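PDB 1O7X: citrate synthase from Sulfolobus solfataricus, which belongs to the citrate synthase family, a group of predominantly alpha-helical enzymes, and comes from an archaeon as a two-subunit assembly. Local coordinates for residues Leu28-Gly32 with Tyr33-Asp37; Lys88-Ala92 with Ile93-Glu97; Ile346-Val350 with Glu351-Arg355; Arg163-Thr167 with Asp168-Ala172. All blocks are in the same frame, centred on the assembly; numbering follows the deposited sequence.

Contact 1: residues Leu28-Gly32 with Tyr33-Asp37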
loop_
_atom_site.group_PDB
_atom_site.type_symbol
_atom_site.label_atom_id
_atom_site.label_comp_id
_atom_site.label_asym_id
_atom_site.label_seq_id
_atom_site.Cartn_x
_atom_site.Cartn_y
_atom_site.Cartn_z
ATOM N N LEU A 28 25.038 14.361 3.566
ATOM C CA LEU A 28 24.156 13.217 3.716
ATOM C C LEU A 28 24.809 12.165 4.594
ATOM O O LEU A 28 25.837 11.582 4.225
ATOM C CB LEU A 28 23.768 12.610 2.360
ATOM C CG LEU A 28 22.920 11.335 2.427
ATOM C CD1 LEU A 28 21.551 11.590 3.040
ATOM C CD2 LEU A 28 22.762 10.721 1.042
ATOM N N ARG A 29 24.253 11.883 5.769
ATOM C CA ARG A 29 24.877 10.833 6.588
ATOM C C ARG A 29 23.847 9.795 7.009
ATOM O O ARG A 29 22.659 10.062 7.186
ATOM C CB ARG A 29 25.561 11.375 7.828
ATOM C CG ARG A 29 26.194 12.754 7.817
ATOM C CD ARG A 29 27.235 12.855 8.922
ATOM N NE ARG A 29 28.163 13.951 8.694
ATOM C CZ ARG A 29 28.039 15.138 9.280
ATOM N NH1 ARG A 29 27.047 15.393 10.125
ATOM N NH2 ARG A 29 28.945 16.067 9.005
ATOM N N TYR A 30 24.306 8.579 7.208
ATOM C CA TYR A 30 23.491 7.466 7.653
ATOM C C TYR A 30 24.017 7.045 9.027
ATOM O O TYR A 30 25.111 6.512 9.131
ATOM C CB TYR A 30 23.566 6.270 6.739
ATOM C CG TYR A 30 23.042 6.353 5.338
ATOM C CD1 TYR A 30 23.556 5.464 4.391
ATOM C CD2 TYR A 30 22.046 7.222 4.930
ATOM C CE1 TYR A 30 23.106 5.456 3.082
ATOM C CE2 TYR A 30 21.585 7.235 3.625
ATOM C CZ TYR A 30 22.123 6.357 2.721
ATOM O OH TYR A 30 21.710 6.355 1.418
ATOM N N ARG A 31 23.227 7.269 10.066
ATOM C CA ARG A 31 23.578 6.938 11.432
ATOM C C ARG A 31 24.819 7.698 11.884
ATOM O O ARG A 31 25.609 7.066 12.575
ATOM C CB ARG A 31 23.896 5.454 11.581
ATOM C CG ARG A 31 22.765 4.501 11.323
ATOM C CD ARG A 31 21.979 4.228 12.581
ATOM N NE ARG A 31 21.304 2.933 12.493
ATOM C CZ ARG A 31 20.219 2.706 13.245
ATOM N NH1 ARG A 31 19.809 3.682 14.048
ATOM N NH2 ARG A 31 19.614 1.531 13.172
ATOM N N GLY A 32 25.044 8.925 11.450
ATOM C CA GLY A 32 26.250 9.661 11.758
ATOM C C GLY A 32 27.394 9.519 10.753
ATOM O O GLY A 32 28.253 10.411 10.663
ATOM N N TYR A 33 27.427 8.449 9.964
ATOM C CA TYR A 33 28.473 8.209 8.988
ATOM C C TYR A 33 28.259 8.889 7.660
ATOM O O TYR A 33 27.168 8.707 7.145
ATOM C CB TYR A 33 28.597 6.686 8.780
ATOM C CG TYR A 33 28.967 6.034 10.101
ATOM C CD1 TYR A 33 27.983 5.574 10.959
ATOM C CD2 TYR A 33 30.297 5.953 10.514
ATOM C CE1 TYR A 33 28.311 5.006 12.171
ATOM C CE2 TYR A 33 30.630 5.393 11.728
ATOM C CZ TYR A 33 29.635 4.915 12.560
ATOM O OH TYR A 33 29.938 4.332 13.780
ATOM N N ASN A 34 29.200 9.611 7.075
ATOM C CA ASN A 34 29.001 10.261 5.792
ATOM C C ASN A 34 28.906 9.260 4.646
ATOM O O ASN A 34 29.546 8.207 4.722
ATOM C CB ASN A 34 30.127 11.227 5.420
ATOM C CG ASN A 34 30.598 11.999 6.634
ATOM O OD1 ASN A 34 29.815 12.639 7.332
ATOM N ND2 ASN A 34 31.901 11.869 6.866
ATOM N N ILE A 35 28.166 9.642 3.594
ATOM C CA ILE A 35 28.023 8.710 2.480
ATOM C C ILE A 35 29.417 8.369 1.954
ATOM O O ILE A 35 29.693 7.185 1.780
ATOM C CB ILE A 35 27.188 9.070 1.248
ATOM C CG1 ILE A 35 26.520 10.430 1.360
ATOM C CG2 ILE A 35 26.158 7.947 1.037
ATOM C CD1 ILE A 35 26.036 10.975 0.030
ATOM N N GLU A 36 30.198 9.425 1.741
ATOM C CA GLU A 36 31.574 9.293 1.272
ATOM C C GLU A 36 32.334 8.196 2.009
ATOM O O GLU A 36 32.891 7.315 1.343
ATOM C CB GLU A 36 32.300 10.627 1.420
ATOM C CG GLU A 36 31.818 11.772 0.545
ATOM C CD GLU A 36 30.683 12.565 1.169
ATOM O OE1 GLU A 36 30.431 12.377 2.383
ATOM O OE2 GLU A 36 30.028 13.367 0.473
ATOM N N ASP A 37 32.321 8.173 3.346
ATOM C CA ASP A 37 33.058 7.098 4.012
ATOM C C ASP A 37 32.518 5.739 3.619
ATOM O O ASP A 37 33.330 4.869 3.266
ATOM C CB ASP A 37 33.202 7.327 5.510
ATOM C CG ASP A 37 33.848 8.678 5.770
ATOM O OD1 ASP A 37 34.897 9.001 5.179
ATOM O OD2 ASP A 37 33.302 9.476 6.558
#
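Y30 and Y33 form an antiparallel hydrogen-bonded pair: Y30 N donates to Y33 O at 2.9 Å, and Y33 N returns a bond of 3.1 Å to Y30 O. R31 and G32 turn the chain between them, both with positive phi; at G32 (phi 91°) the lack of a CB spares the carbonyl oxygen of R31 a collision. R29 and N34 follow as a non-hydrogen-bonded pair, and I35 N, already in the helix, reaches L28 O at 3.1 Å.

The polar side chains of R29 and N34 run next to each other in the same direction. R29, extended from CG to NE, offers NE to N34 OD1 at 2.5 Å; the oxygen lies in the guanidinium plane although the amide is turned 54° from it. N34 ND2 in turn makes a weak bond to D37 OD2. Y368 of the second subunit packs on both R29 and N34.

Among apolar groups, L28 and I35 meet at an angle: L28 CG, anti to the backbone N (chi1 176°), carries CD2 to 3.4 Å from I35 CD1. I35 CG2 approaches the Y30 ring more loosely, 4.4 Å from Y30 CE1, while Y30 OH is bonded away from the hairpin to I178 O. The Y33 ring lies back along the turn, its CD1 3.2 Å from R31 O and its edge near Y30 O.

This is a beta hairpin with a two-residue loop, R31-G32, in a type I' turn; its second strand passes directly into helix 35-41.

Contact 2: residues Lys88-Ala92 with Ile93-Glu97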
loop_
_atom_site.group_PDB
_atom_site.type_symbol
_atom_site.label_atom_id
_atom_site.label_comp_id
_atom_site.label_asym_id
_atom_site.label_seq_id
_atom_site.Cartn_x
_atom_site.Cartn_y
_atom_site.Cartn_z
ATOM N N LYS A 88 4.174 -9.045 -20.194
ATOM C CA LYS A 88 5.561 -8.582 -20.232
ATOM C C LYS A 88 5.635 -7.065 -20.300
ATOM O O LYS A 88 6.578 -6.471 -19.776
ATOM C CB LYS A 88 6.349 -9.236 -21.345
ATOM C CG LYS A 88 6.633 -8.447 -22.611
ATOM C CD LYS A 88 7.830 -9.115 -23.279
ATOM C CE LYS A 88 8.269 -8.326 -24.492
ATOM N NZ LYS A 88 9.014 -9.242 -25.395
ATOM N N GLU A 89 4.650 -6.400 -20.870
ATOM C CA GLU A 89 4.603 -4.959 -20.955
ATOM C C GLU A 89 4.112 -4.295 -19.674
ATOM O O GLU A 89 3.896 -3.076 -19.702
ATOM C CB GLU A 89 3.749 -4.524 -22.145
ATOM C CG GLU A 89 3.436 -5.604 -23.169
ATOM C CD GLU A 89 2.372 -6.572 -22.678
ATOM O OE1 GLU A 89 1.431 -6.096 -22.012
ATOM O OE2 GLU A 89 2.454 -7.794 -22.925
ATOM N N ALA A 90 3.890 -5.021 -18.573
ATOM C CA ALA A 90 3.458 -4.347 -17.352
ATOM C C ALA A 90 4.587 -3.426 -16.851
ATOM O O ALA A 90 5.762 -3.703 -17.041
ATOM C CB ALA A 90 3.110 -5.310 -16.222
ATOM N N ASP A 91 4.240 -2.370 -16.136
ATOM C CA ASP A 91 5.246 -1.540 -15.509
ATOM C C ASP A 91 5.967 -2.460 -14.508
ATOM O O ASP A 91 5.383 -3.401 -13.960
ATOM C CB ASP A 91 4.643 -0.312 -14.878
ATOM C CG ASP A 91 5.566 0.536 -14.032
ATOM O OD1 ASP A 91 6.318 0.062 -13.145
ATOM O OD2 ASP A 91 5.527 1.770 -14.273
ATOM N N ALA A 92 7.227 -2.132 -14.234
ATOM C CA ALA A 92 8.096 -2.962 -13.430
ATOM C C ALA A 92 7.783 -2.851 -11.949
ATOM O O ALA A 92 7.902 -3.849 -11.192
ATOM C CB ALA A 92 9.551 -2.685 -13.767
ATOM N N ILE A 93 7.334 -1.667 -11.559
ATOM C CA ILE A 93 6.958 -1.492 -10.140
ATOM C C ILE A 93 5.711 -2.320 -9.840
ATOM O O ILE A 93 5.588 -2.903 -8.766
ATOM C CB ILE A 93 6.753 -0.008 -9.811
ATOM C CG1 ILE A 93 8.048 0.774 -9.961
ATOM C CG2 ILE A 93 6.108 0.178 -8.444
ATOM C CD1 ILE A 93 9.352 0.169 -9.483
ATOM N N GLY A 94 4.817 -2.418 -10.825
ATOM C CA GLY A 94 3.577 -3.153 -10.795
ATOM C C GLY A 94 3.881 -4.629 -10.563
ATOM O O GLY A 94 3.302 -5.305 -9.706
ATOM N N LEU A 95 4.847 -5.104 -11.356
ATOM C CA LEU A 95 5.246 -6.512 -11.246
ATOM C C LEU A 95 5.842 -6.708 -9.866
ATOM O O LEU A 95 5.591 -7.752 -9.297
ATOM C CB LEU A 95 6.218 -6.951 -12.320
ATOM C CG LEU A 95 5.817 -7.048 -13.788
ATOM C CD1 LEU A 95 7.005 -7.400 -14.675
ATOM C CD2 LEU A 95 4.735 -8.089 -14.010
ATOM N N LEU A 96 6.605 -5.757 -9.321
ATOM C CA LEU A 96 7.184 -5.902 -7.995
ATOM C C LEU A 96 6.058 -6.031 -6.979
ATOM O O LEU A 96 5.998 -7.043 -6.280
ATOM C CB LEU A 96 8.099 -4.737 -7.695
ATOM C CG LEU A 96 9.610 -4.795 -7.682
ATOM C CD1 LEU A 96 10.192 -6.172 -7.950
ATOM C CD2 LEU A 96 10.162 -3.746 -8.646
ATOM N N GLU A 97 5.123 -5.103 -6.954
ATOM C CA GLU A 97 3.902 -5.145 -6.150
ATOM C C GLU A 97 3.254 -6.533 -6.145
ATOM O O GLU A 97 2.902 -7.155 -5.118
ATOM C CB GLU A 97 3.000 -4.096 -6.774
ATOM C CG GLU A 97 1.970 -3.271 -6.042
ATOM C CD GLU A 97 1.383 -2.234 -6.987
ATOM O OE1 GLU A 97 0.877 -2.662 -8.056
ATOM O OE2 GLU A 97 1.402 -1.014 -6.771
#
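A92, the first residue of helix 92-106, meets the next turn mainly through its carbonyl: A92 O accepts from L96 N at 3.0 Å, and L96 CD2 comes to 3.4 Å from the same oxygen. Its methyl group points away from the following turn, and M329 touches it there.

L95 is held to the preceding loop in two ways. Its N donates to D91 O at 3.2 Å, and its side chain, with CG anti to the carbonyl carbon (chi1 -68°), leans back over the helix start until CD2 rests 3.9 Å from A90 CB. A90 and L95 thus occupy the two positions of a hydrophobic staple, one just before the N-cap and the other in the first turn. S105 of the second subunit packs on both, and V134 of helix 116-138 also touches L95.

I93 receives the cap. D91 OD1 accepts from I93 N at 2.6 Å, almost in line with its C-O bond, and lies 3.4 Å from I93 CB, since the two side chains run alongside each other. Beyond the cap I93 packs on L213 and T331.

The exposed carboxylate of D91 therefore satisfies an amide of the first turn that has no carbonyl of an earlier turn to bind. The partial positive charge at the helix N terminus would probably favour the ionised form of D91, while A90 and L95 add an apolar contact to this polar cap.

Contact 3: residues Ile346-Val350 with Glu351-Arg355; sequences IIEYV and EEQHR
Y349 lies along the chain that follows it, its ring carried forward because CG stands anti to the backbone N (chi1 -169°). The hydroxyl at the ring's end donates to R355 O at 2.6 Å, with that carbonyl near the plane of the ring at its edge. Over one face sits Q353 O, 3.9 Å above the plane and displaced toward the rim, so the aromatic group is bordered by two carbonyls of the segment leaving the helix. L193 and S197 of helix 187-197 also pack on Y349.

The two segments span the C-terminal end of helix 330-352 and the chain that leaves it. The last turns still have regular bonds, E351 N to I347 O at 3.0 Å and E352 N to E348 O at 3.2 Å, whereas the bond from Q353 N to Y349 O is weak, and Q353 is the first residue to leave helical backbone angles.

On another side of the helix I347 and E351 point the same way, with I347 CG2 3.2 Å from E351 OE1. E348 and E352 bring like charges together, E348 OE2 lying 4.4 Å from E352 OE1; a salt bridge from K14 and hydrogen bonds with T16 and N17 probably ease this for E348. The Q353 amide is engaged by V15 O through NE2. H354 turns the edge of its imidazole toward V350 CA and places CB 3.5 Å from V350 O, while L217 of the second subunit packs on H354.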
loop_
_atom_site.group_PDB
_atom_site.type_symbol
_atom_site.label_atom_id
_atom_site.label_comp_id
_atom_site.label_asym_id
_atom_site.label_seq_id
_atom_site.Cartn_x
_atom_site.Cartn_y
_atom_site.Cartn_z
ATOM N N ILE A 346 10.333 1.112 9.113
ATOM C CA ILE A 346 9.179 0.470 9.768
ATOM C C ILE A 346 9.668 -0.245 11.020
ATOM O O ILE A 346 8.983 -0.175 12.043
ATOM C CB ILE A 346 8.376 -0.471 8.855
ATOM C CG1 ILE A 346 9.197 -1.683 8.450
ATOM C CG2 ILE A 346 7.888 0.312 7.637
ATOM C CD1 ILE A 346 8.570 -2.575 7.420
ATOM N N ILE A 347 10.872 -0.836 10.979
ATOM C CA ILE A 347 11.361 -1.491 12.176
ATOM C C ILE A 347 11.587 -0.453 13.278
ATOM O O ILE A 347 11.143 -0.638 14.419
ATOM C CB ILE A 347 12.603 -2.369 11.967
ATOM C CG1 ILE A 347 12.348 -3.390 10.873
ATOM C CG2 ILE A 347 12.946 -3.074 13.296
ATOM C CD1 ILE A 347 13.368 -4.456 10.596
ATOM N N GLU A 348 12.214 0.674 12.938
ATOM C CA GLU A 348 12.452 1.707 13.948
ATOM C C GLU A 348 11.122 2.152 14.548
ATOM O O GLU A 348 11.016 2.387 15.741
ATOM C CB GLU A 348 13.210 2.890 13.353
ATOM C CG GLU A 348 13.285 4.104 14.260
ATOM C CD GLU A 348 14.252 5.144 13.730
ATOM O OE1 GLU A 348 13.970 5.688 12.646
ATOM O OE2 GLU A 348 15.289 5.424 14.383
ATOM N N TYR A 349 10.136 2.323 13.665
ATOM C CA TYR A 349 8.784 2.718 14.028
ATOM C C TYR A 349 8.080 1.720 14.930
ATOM O O TYR A 349 7.656 2.100 16.015
ATOM C CB TYR A 349 7.977 2.974 12.746
ATOM C CG TYR A 349 6.656 3.650 13.038
ATOM C CD1 TYR A 349 6.615 5.003 13.307
ATOM C CD2 TYR A 349 5.464 2.922 13.082
ATOM C CE1 TYR A 349 5.428 5.641 13.585
ATOM C CE2 TYR A 349 4.271 3.562 13.360
ATOM C CZ TYR A 349 4.251 4.917 13.599
ATOM O OH TYR A 349 3.078 5.558 13.898
ATOM N N VAL A 350 7.983 0.452 14.569
ATOM C CA VAL A 350 7.320 -0.523 15.425
ATOM C C VAL A 350 8.048 -0.744 16.742
ATOM O O VAL A 350 7.383 -0.902 17.774
ATOM C CB VAL A 350 7.120 -1.860 14.680
ATOM C CG1 VAL A 350 6.410 -2.887 15.554
ATOM C CG2 VAL A 350 6.339 -1.691 13.384
ATOM N N GLU A 351 9.378 -0.794 16.804
ATOM C CA GLU A 351 10.057 -1.098 18.053
ATOM C C GLU A 351 10.167 0.040 19.060
ATOM O O GLU A 351 10.227 -0.241 20.269
ATOM C CB GLU A 351 11.462 -1.649 17.791
ATOM C CG GLU A 351 11.474 -3.078 17.280
ATOM C CD GLU A 351 12.875 -3.580 16.959
ATOM O OE1 GLU A 351 13.002 -4.548 16.160
ATOM O OE2 GLU A 351 13.810 -2.961 17.550
ATOM N N GLU A 352 10.192 1.297 18.610
ATOM C CA GLU A 352 10.335 2.405 19.519
ATOM C C GLU A 352 9.222 3.424 19.546
ATOM O O GLU A 352 9.005 4.032 20.613
ATOM C CB GLU A 352 11.584 3.238 19.177
ATOM C CG GLU A 352 12.836 2.479 18.790
ATOM C CD GLU A 352 13.966 3.432 18.431
ATOM O OE1 GLU A 352 13.765 4.668 18.493
ATOM O OE2 GLU A 352 15.046 2.913 18.070
ATOM N N GLN A 353 8.621 3.741 18.418
ATOM C CA GLN A 353 7.603 4.792 18.378
ATOM C C GLN A 353 6.212 4.302 17.994
ATOM O O GLN A 353 5.421 5.076 17.438
ATOM C CB GLN A 353 8.085 5.763 17.294
ATOM C CG GLN A 353 9.393 6.463 17.512
ATOM C CD GLN A 353 9.697 7.484 16.424
ATOM O OE1 GLN A 353 9.009 8.511 16.299
ATOM N NE2 GLN A 353 10.766 7.151 15.700
ATOM N N HIS A 354 5.908 3.018 18.193
ATOM C CA HIS A 354 4.667 2.462 17.715
ATOM C C HIS A 354 3.384 3.249 17.994
ATOM O O HIS A 354 2.917 3.276 19.120
ATOM C CB HIS A 354 4.422 1.002 18.162
ATOM C CG HIS A 354 3.181 0.492 17.487
ATOM N ND1 HIS A 354 3.192 0.095 16.168
ATOM C CD2 HIS A 354 1.893 0.410 17.886
ATOM C CE1 HIS A 354 1.973 -0.236 15.781
ATOM N NE2 HIS A 354 1.168 -0.041 16.812
ATOM N N ARG A 355 2.743 3.772 16.955
ATOM C CA ARG A 355 1.397 4.272 17.076
ATOM C C ARG A 355 0.646 3.965 15.771
ATOM O O ARG A 355 1.212 3.946 14.682
ATOM C CB ARG A 355 1.199 5.726 17.469
ATOM C CG ARG A 355 0.758 5.892 18.918
ATOM C CD ARG A 355 -0.137 7.118 19.140
ATOM N NE ARG A 355 -0.042 7.537 20.539
ATOM C CZ ARG A 355 -0.849 7.146 21.512
ATOM N NH1 ARG A 355 -1.880 6.329 21.320
ATOM N NH2 ARG A 355 -0.613 7.574 22.760
#

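Contact 4: residues Arg163-Thr167 with Asp168-Ala172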
loop_
_atom_site.group_PDB
_atom_site.type_symbol
_atom_site.label_atom_id
_atom_site.label_comp_id
_atom_site.label_asym_id
_atom_site.label_seq_id
_atom_site.Cartn_x
_atom_site.Cartn_y
_atom_site.Cartn_z
ATOM N N ARG A 163 25.857 -13.537 -16.994
ATOM C CA ARG A 163 27.115 -13.091 -17.571
ATOM C C ARG A 163 27.958 -12.663 -16.375
ATOM O O ARG A 163 27.421 -11.923 -15.537
ATOM C CB ARG A 163 26.804 -11.947 -18.526
ATOM C CG ARG A 163 27.798 -10.849 -18.800
ATOM C CD ARG A 163 27.194 -9.630 -19.496
ATOM N NE ARG A 163 27.313 -8.427 -18.682
ATOM C CZ ARG A 163 26.446 -7.450 -18.453
ATOM N NH1 ARG A 163 25.222 -7.400 -18.990
ATOM N NH2 ARG A 163 26.790 -6.438 -17.646
ATOM N N GLU A 164 29.160 -13.176 -16.198
ATOM C CA GLU A 164 29.954 -12.783 -15.025
ATOM C C GLU A 164 30.348 -11.315 -15.132
ATOM O O GLU A 164 30.937 -10.882 -16.116
ATOM C CB GLU A 164 31.181 -13.680 -14.904
ATOM C CG GLU A 164 32.056 -13.498 -13.677
ATOM C CD GLU A 164 31.708 -14.477 -12.564
ATOM O OE1 GLU A 164 31.065 -15.516 -12.842
ATOM O OE2 GLU A 164 32.094 -14.190 -11.405
ATOM N N PRO A 165 29.999 -10.532 -14.123
ATOM C CA PRO A 165 30.302 -9.112 -14.084
ATOM C C PRO A 165 31.771 -8.866 -13.800
ATOM O O PRO A 165 32.471 -9.827 -13.501
ATOM C CB PRO A 165 29.424 -8.575 -12.962
ATOM C CG PRO A 165 29.129 -9.728 -12.081
ATOM C CD PRO A 165 29.269 -10.974 -12.912
ATOM N N THR A 166 32.223 -7.627 -13.879
ATOM C CA THR A 166 33.603 -7.264 -13.616
ATOM C C THR A 166 33.712 -6.419 -12.351
ATOM O O THR A 166 32.762 -5.724 -12.007
ATOM C CB THR A 166 34.266 -6.373 -14.691
ATOM O OG1 THR A 166 33.826 -5.018 -14.491
ATOM C CG2 THR A 166 33.954 -6.813 -16.110
ATOM N N THR A 167 34.891 -6.320 -11.772
ATOM C CA THR A 167 35.102 -5.465 -10.612
ATOM C C THR A 167 34.413 -4.114 -10.729
ATOM O O THR A 167 33.640 -3.731 -9.838
ATOM C CB THR A 167 36.620 -5.252 -10.412
ATOM O OG1 THR A 167 37.176 -6.564 -10.298
ATOM C CG2 THR A 167 36.911 -4.427 -9.175
ATOM N N ASP A 168 34.661 -3.371 -11.802
ATOM C CA ASP A 168 34.043 -2.064 -11.994
ATOM C C ASP A 168 32.528 -2.171 -11.881
ATOM O O ASP A 168 31.915 -1.385 -11.164
ATOM C CB ASP A 168 34.476 -1.436 -13.326
ATOM C CG ASP A 168 35.920 -0.970 -13.316
ATOM O OD1 ASP A 168 36.616 -1.131 -12.286
ATOM O OD2 ASP A 168 36.390 -0.422 -14.336
ATOM N N GLU A 169 31.943 -3.121 -12.599
ATOM C CA GLU A 169 30.521 -3.395 -12.578
ATOM C C GLU A 169 30.005 -3.732 -11.183
ATOM O O GLU A 169 29.198 -2.981 -10.603
ATOM C CB GLU A 169 30.231 -4.570 -13.519
ATOM C CG GLU A 169 30.619 -4.234 -14.950
ATOM C CD GLU A 169 30.188 -5.297 -15.933
ATOM O OE1 GLU A 169 30.289 -6.501 -15.650
ATOM O OE2 GLU A 169 29.732 -4.912 -17.023
ATOM N N ILE A 170 30.581 -4.764 -10.554
ATOM C CA ILE A 170 30.186 -5.157 -9.211
ATOM C C ILE A 170 30.259 -3.972 -8.270
ATOM O O ILE A 170 29.439 -3.828 -7.374
ATOM C CB ILE A 170 31.049 -6.278 -8.612
ATOM C CG1 ILE A 170 30.952 -7.503 -9.514
ATOM C CG2 ILE A 170 30.650 -6.581 -7.171
ATOM C CD1 ILE A 170 31.688 -8.707 -9.006
ATOM N N ASN A 171 31.287 -3.165 -8.431
ATOM C CA ASN A 171 31.495 -1.982 -7.635
ATOM C C ASN A 171 30.418 -0.933 -7.873
ATOM O O ASN A 171 29.953 -0.286 -6.927
ATOM C CB ASN A 171 32.863 -1.408 -8.041
ATOM C CG ASN A 171 33.199 -0.289 -7.072
ATOM O OD1 ASN A 171 33.504 -0.617 -5.918
ATOM N ND2 ASN A 171 33.116 0.952 -7.534
ATOM N N ALA A 172 30.073 -0.716 -9.144
ATOM C CA ALA A 172 29.091 0.328 -9.470
ATOM C C ALA A 172 27.720 -0.091 -8.950
ATOM O O ALA A 172 27.087 0.707 -8.253
ATOM C CB ALA A 172 29.146 0.709 -10.930
#
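T166 and E169 make the tight part of this contact, each side chain binding the backbone N of the other. E169 N donates to T166 OG1 at 3.3 Å in an almost straight line (178°), and T166 N donates to E169 OE1 at 2.9 Å, meeting that oxygen on its anti side. This reciprocal pair is a capping box at the start of helix 167-180. T166 OG1 stands between its own backbone N and carbonyl carbon (chi1 79°), which turns it toward the first-turn amide. Regular helical bonds follow, I170 N to T166 O and N171 N to T167 O, both 2.8 Å.

The packing is looser toward R163. The R163 side chain crosses that of E169 at about a right angle, the guanidinium and carboxylate planes 51° apart, and NH2 makes only a weak salt-bridging bond of 3.4 Å to E169 OE2. Each has another partner, L323 O for R163 NH2 and R281 for E169 OE2. P165 and I170 meet more lightly, CG to CG1 at 3.9 Å, in the positions of a hydrophobic staple. T167 and D168 are exposed residues, although L278 touches D168.

The cap lies between helices: L158 of helix 152-161 packs on P165, K154 of that helix touches I170, L278 of helix 266-279 also packs on E169 and A172, and V319 of helix 316-323 reaches A172.

Overall arrangement
All four contacts are local and lie in series, so none nests within or crosses another. From the N terminus, contact 1 closes the hairpin of strands 27-30 and 33-34 and leads into helix 35-41. Contact 2 ends the loop after helix 77-85, contact 4 ends the one after helix 152-161, and contact 3 is where helix 330-352 gives way to the C-terminal segment. Helix 266-279 packs on both contacts 1 and 4, while helices 116-138 and 202-213 pack on contacts 2 and 3. Contacts 1 and 3 approach to about 5 Å between nearest atoms without touching. Contacts 1, 2 and 3 reach the second subunit; contact 4 does not.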